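Putative hydrolase (Shewanella frigidimarina, PDB 3LHO) probably acts as an iron-dependent dioxygenase of the 2-oxoadipate dioxygenase/decarboxylase family. Local coordinates at residues V119-A122 with A123-A126; D127-I130 with Y131-R134; K201-P204 with E205-L208. All coordinates share one frame; numbering follows the deposited sequence.

How the contacts relate
Contacts 1 and 2 are successive turns of the connection between helix 106-116 and helix 140-149: residues 119-126 run straight into 127-134. Their centres lie about 9 Å apart, and they touch where CB of Phe-129 packs on O of Ala-123 at 3.4 Å. Contact 3, residues 201-208, comes later in the chain, on the opposite side of the chain's centre; its centre is about 39 Å from that of contact 1 and about 33 Å from that of contact 2. It leads into strand 208-212, at one edge of the main sheet, and the side chain of Leu-208 comes to about 8 Å from the nickel ion bound by His-41, His-165 and Glu-235.

Contact 1. Residues V119-A122 with A123-A126; sequences VDIA and ATTA
With a chi1 of 64°, Thr-124 holds OG1 between its own backbone N and carbonyl carbon, from where the hydroxyl reaches back three residues to the carbonyl of Ile-121; CG2, beside the backbone N, is left to meet Val-119. Thr-124 OG1 donates to Ile-121 O at 2.6 Å, in the carbonyl plane. The N of Thr-124 also binds Ile-121 O at 3.1 Å but from above that plane; the OG1 bond holds the side-chain rotation, the N bond closes the turn. One residue earlier, Ala-123 N bonds to Asp-120 O at 2.8 Å, and CB of Ala-123 presses on that oxygen at 3.2 Å. CG of Asp-120 stands anti to its backbone N (chi1 -177°), and OD1 accepts from Ala-122 N at 3.0 Å, met from above the carboxylate plane: an Asx turn at the start of the coil. CG1 of Val-119 and CG2 of Thr-124 touch at 4.1 Å, their side chains crossing at about a right angle. The coil belongs to the connection between helices 106-116 and 140-149. Thr-124 O bonds to His-60 of helix 54-62, Val-119 O bonds to Lys-51, and Val-119 packs on His-135 and Trp-136 as the chain heads toward helix 140-149.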
# COMPACT_ATOMS: atom_id res chain seq x y z
N VAL A 119 -19.53 4.45 6.24
CA VAL A 119 -19.36 3.39 5.24
C VAL A 119 -20.61 2.49 5.21
O VAL A 119 -20.98 1.87 6.21
CB VAL A 119 -18.14 2.52 5.54
CG1 VAL A 119 -18.03 1.36 4.50
CG2 VAL A 119 -16.84 3.37 5.57
N ASP A 120 -21.28 2.44 4.06
CA ASP A 120 -22.31 1.45 3.82
C ASP A 120 -21.75 0.03 3.82
O ASP A 120 -20.87 -0.31 3.01
CB ASP A 120 -22.98 1.73 2.47
CG ASP A 120 -24.12 0.78 2.17
OD1 ASP A 120 -24.44 -0.10 3.00
OD2 ASP A 120 -24.71 0.93 1.08
N ILE A 121 -22.27 -0.80 4.71
CA ILE A 121 -21.74 -2.18 4.85
C ILE A 121 -21.83 -2.91 3.51
O ILE A 121 -20.98 -3.71 3.16
CB ILE A 121 -22.45 -2.99 5.97
CG1 ILE A 121 -21.70 -4.31 6.21
CG2 ILE A 121 -24.00 -3.21 5.63
CD1 ILE A 121 -22.08 -5.03 7.46
N ALA A 122 -22.86 -2.58 2.72
CA ALA A 122 -23.01 -3.22 1.44
C ALA A 122 -21.87 -2.92 0.46
O ALA A 122 -21.60 -3.72 -0.42
CB ALA A 122 -24.34 -2.86 0.85
N ALA A 123 -21.21 -1.78 0.62
CA ALA A 123 -20.13 -1.38 -0.24
C ALA A 123 -18.93 -2.31 -0.06
O ALA A 123 -18.13 -2.46 -0.98
CB ALA A 123 -19.69 0.13 0.06
N THR A 124 -18.85 -2.95 1.11
CA THR A 124 -17.64 -3.68 1.48
C THR A 124 -17.54 -5.01 0.74
O THR A 124 -16.47 -5.63 0.74
CB THR A 124 -17.53 -3.94 2.98
OG1 THR A 124 -18.60 -4.78 3.40
CG2 THR A 124 -17.55 -2.64 3.79
N THR A 125 -18.65 -5.45 0.12
CA THR A 125 -18.63 -6.66 -0.68
C THR A 125 -18.72 -6.41 -2.20
O THR A 125 -18.77 -7.36 -3.00
CB THR A 125 -19.73 -7.65 -0.24
OG1 THR A 125 -19.53 -8.88 -0.96
CG2 THR A 125 -21.23 -7.07 -0.46
N ALA A 126 -18.70 -5.14 -2.62
CA ALA A 126 -18.75 -4.79 -4.04
C ALA A 126 -17.35 -4.93 -4.59
O ALA A 126 -16.36 -4.82 -3.84
CB ALA A 126 -19.26 -3.35 -4.26

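Contact 2. Residues D127-I130 with Y131-R134; sequences DNFI and YSGR
Phe-129 O is gripped twice by Ser-132. Ser-132 OG donates to Phe-129 O at 2.7 Å, tilted 21° from the carbonyl plane, while the backbone N of Ser-132 comes from well above that plane at 3.2 Å. A chi1 of 56° turns OG of Ser-132 back over the turn for this bond, 3.6 Å from CD1 of the Phe-129 ring; His-135 NE2 is its second polar partner. Tyr-131 N bonds to Asn-128 O at 3.0 Å. The tyrosine ring folds back along the chain and lays one face over Asn-128, a CH-pi contact in which CA stands 3.8 Å from the ring centroid, 24° off the normal. CB of Asn-128 touches CE2 of Tyr-131 at 3.5 Å, and CG1 of Ile-130 meets CD1 of Tyr-131 at 4.0 Å. The phenol OH is bonded to His-3, and a water donates to Tyr-131 O and accepts weakly from Asn-128 ND2. With an alanine in place of Tyr-131 the ring and its hydroxyl are gone, and Asn-128 CA is likely to lose its CH-pi cover and His-3 to be left without its partner, free to turn. Phe-129 and Ile-130 pack their side chains against helix 54-62, Ile-130 also against helix 6-20. The turn, with its 3-10 segment at 129-130, shares Ser-132 with a classic beta bulge, in which Ser-132 and Gly-133 both face Tyr-161.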
# COMPACT_ATOMS: atom_id res chain seq x y z
N ASP A 127 -17.26 -5.12 -5.91
CA ASP A 127 -15.96 -5.38 -6.52
C ASP A 127 -14.97 -4.25 -6.42
O ASP A 127 -13.78 -4.49 -6.56
CB ASP A 127 -16.07 -5.81 -8.01
CG ASP A 127 -16.73 -4.76 -8.92
OD1 ASP A 127 -17.28 -3.73 -8.48
OD2 ASP A 127 -16.69 -4.99 -10.14
N ASN A 128 -15.46 -3.02 -6.26
CA ASN A 128 -14.58 -1.87 -6.25
C ASN A 128 -14.17 -1.47 -4.87
O ASN A 128 -13.53 -0.41 -4.73
CB ASN A 128 -15.22 -0.67 -6.98
CG ASN A 128 -16.40 -0.08 -6.23
OD1 ASN A 128 -17.13 -0.80 -5.57
ND2 ASN A 128 -16.55 1.22 -6.29
N PHE A 129 -14.50 -2.26 -3.85
CA PHE A 129 -14.29 -1.76 -2.49
C PHE A 129 -12.83 -1.36 -2.19
O PHE A 129 -12.59 -0.32 -1.56
CB PHE A 129 -14.79 -2.72 -1.41
CG PHE A 129 -14.52 -2.20 0.02
CD1 PHE A 129 -15.13 -1.02 0.46
CD2 PHE A 129 -13.60 -2.80 0.85
CE1 PHE A 129 -14.90 -0.51 1.67
CE2 PHE A 129 -13.36 -2.30 2.09
CZ PHE A 129 -13.98 -1.14 2.51
N ILE A 130 -11.85 -2.16 -2.60
CA ILE A 130 -10.48 -1.84 -2.21
C ILE A 130 -9.90 -0.61 -2.98
O ILE A 130 -8.85 -0.12 -2.66
CB ILE A 130 -9.54 -3.07 -2.30
CG1 ILE A 130 -9.31 -3.47 -3.73
CG2 ILE A 130 -10.04 -4.29 -1.38
CD1 ILE A 130 -8.17 -4.52 -3.88
N TYR A 131 -10.61 -0.15 -4.01
CA TYR A 131 -10.27 1.11 -4.69
C TYR A 131 -11.45 2.09 -4.75
O TYR A 131 -11.55 2.89 -5.69
CB TYR A 131 -9.66 0.87 -6.08
CG TYR A 131 -10.50 -0.01 -7.01
CD1 TYR A 131 -10.40 -1.41 -6.95
CD2 TYR A 131 -11.43 0.57 -7.91
CE1 TYR A 131 -11.17 -2.21 -7.75
CE2 TYR A 131 -12.23 -0.25 -8.74
CZ TYR A 131 -12.06 -1.65 -8.65
OH TYR A 131 -12.79 -2.50 -9.42
N SER A 132 -12.32 2.03 -3.74
CA SER A 132 -13.60 2.80 -3.72
C SER A 132 -13.36 4.23 -3.17
O SER A 132 -14.21 5.10 -3.26
CB SER A 132 -14.66 2.08 -2.82
OG SER A 132 -14.16 1.86 -1.46
N GLY A 133 -12.23 4.47 -2.52
CA GLY A 133 -11.92 5.81 -1.97
C GLY A 133 -12.60 6.13 -0.66
O GLY A 133 -12.80 5.25 0.22
N ARG A 134 -12.92 7.41 -0.51
CA ARG A 134 -13.50 7.91 0.70
C ARG A 134 -14.98 7.70 0.72
O ARG A 134 -15.65 8.06 -0.21
CB ARG A 134 -13.25 9.43 0.83
CG ARG A 134 -12.23 9.75 1.89
CD ARG A 134 -12.30 11.18 2.34
NE ARG A 134 -12.30 12.14 1.23
CZ ARG A 134 -13.20 13.10 1.05
NH1 ARG A 134 -14.21 13.26 1.91
NH2 ARG A 134 -13.09 13.90 -0.00
O HOH W 1 -13.89 3.05 -7.25

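Contact 3. Residues K201-P204 with E205-L208; sequences KGSP and EVLL
The chain reverses between Ser-203 and Leu-208, which form an antiparallel hydrogen-bonded pair with their CA atoms 6.0 Å apart; the end-to-end directions of 201-204 and 205-208 differ by 124°. Both bonds of the pair are weak: Ser-203 N to Leu-208 O, and Leu-208 N to Ser-203 O. The loop between them is tightened by Val-206 N, which donates to Ser-203 O at 3.2 Å, and by Leu-207 N, which donates to Pro-204 O at 3.0 Å, each from above the carbonyl plane. Before the pair, the chain turns a corner at Gly-202, whose CA makes a CA-H...O contact with Leu-208 O at 3.5 Å. A side chain at this glycine would run into that oxygen, and at its backbone angles a CB would also be forced against the preceding carbonyl, which suits glycine.

Ser-203 is the centre of the side-chain contacts. Its OG donates weakly to Glu-205 OE1 and accepts a weak bond from Val-206 N. The Glu-205 chain, bent at chi2 (69°), curls back toward the start of the turn, bringing OE1 to 3.4 Å from Ser-203 CB. The Pro-204 ring runs beside the glutamate, its CD 3.7 Å from OE1 of Glu-205. CG2 of Val-206 packs 3.7 Å from CA of Gly-202, and CD2 of Leu-207 rests 3.7 Å from Pro-204 O.

Beyond the turn, Pro-204 packs on Tyr-240, Leu-207 on Tyr-248 and Val-206 on Ala-253, while Lys-201 NZ is bonded to Gly-198 O. Leu-207 has positive phi (70°), and it and Leu-208 both face Ser-203. This is a G1 beta bulge, here closing the hairpin-like reversal that feeds strand 208-212 into the edge of the main sheet.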
# COMPACT_ATOMS: atom_id res chain seq x y z
N LYS A 201 16.88 0.90 1.85
CA LYS A 201 16.60 0.39 3.19
C LYS A 201 16.85 -1.11 3.18
O LYS A 201 16.37 -1.82 2.28
CB LYS A 201 15.15 0.69 3.60
CG LYS A 201 14.89 2.13 4.04
CD LYS A 201 14.87 3.13 2.87
CE LYS A 201 14.25 4.47 3.33
NZ LYS A 201 14.46 5.60 2.36
N GLY A 202 17.62 -1.59 4.15
CA GLY A 202 17.97 -2.99 4.25
C GLY A 202 19.20 -3.29 3.44
O GLY A 202 19.92 -2.38 3.04
N SER A 203 19.46 -4.57 3.20
CA SER A 203 20.75 -5.02 2.70
C SER A 203 20.61 -6.47 2.30
O SER A 203 19.64 -7.11 2.70
CB SER A 203 21.83 -4.89 3.78
OG SER A 203 21.57 -5.76 4.88
N PRO A 204 21.58 -7.01 1.53
CA PRO A 204 21.54 -8.44 1.25
C PRO A 204 21.56 -9.29 2.51
O PRO A 204 20.95 -10.37 2.55
CB PRO A 204 22.82 -8.67 0.42
CG PRO A 204 23.07 -7.33 -0.25
CD PRO A 204 22.66 -6.32 0.79
N GLU A 205 22.23 -8.80 3.54
CA GLU A 205 22.38 -9.55 4.77
C GLU A 205 21.08 -9.70 5.56
O GLU A 205 20.97 -10.62 6.35
CB GLU A 205 23.43 -8.89 5.66
CG GLU A 205 24.87 -8.95 5.10
CD GLU A 205 25.08 -8.07 3.85
OE1 GLU A 205 24.59 -6.93 3.83
OE2 GLU A 205 25.74 -8.53 2.89
N VAL A 206 20.12 -8.79 5.36
CA VAL A 206 18.80 -8.91 5.98
C VAL A 206 17.75 -9.40 4.98
O VAL A 206 16.54 -9.36 5.26
CB VAL A 206 18.35 -7.59 6.70
CG1 VAL A 206 19.35 -7.25 7.83
CG2 VAL A 206 18.20 -6.41 5.73
N LEU A 207 18.24 -9.84 3.82
CA LEU A 207 17.47 -10.58 2.81
C LEU A 207 16.40 -9.75 2.06
O LEU A 207 15.56 -10.30 1.34
CB LEU A 207 16.83 -11.83 3.41
CG LEU A 207 17.77 -12.77 4.15
CD1 LEU A 207 16.94 -13.90 4.72
CD2 LEU A 207 18.88 -13.30 3.25
N LEU A 208 16.45 -8.43 2.22
CA LEU A 208 15.47 -7.54 1.63
C LEU A 208 16.05 -6.14 1.47
O LEU A 208 16.63 -5.59 2.40
CB LEU A 208 14.18 -7.48 2.49
CG LEU A 208 13.06 -6.54 2.02
CD1 LEU A 208 12.57 -6.99 0.67
CD2 LEU A 208 11.88 -6.47 3.02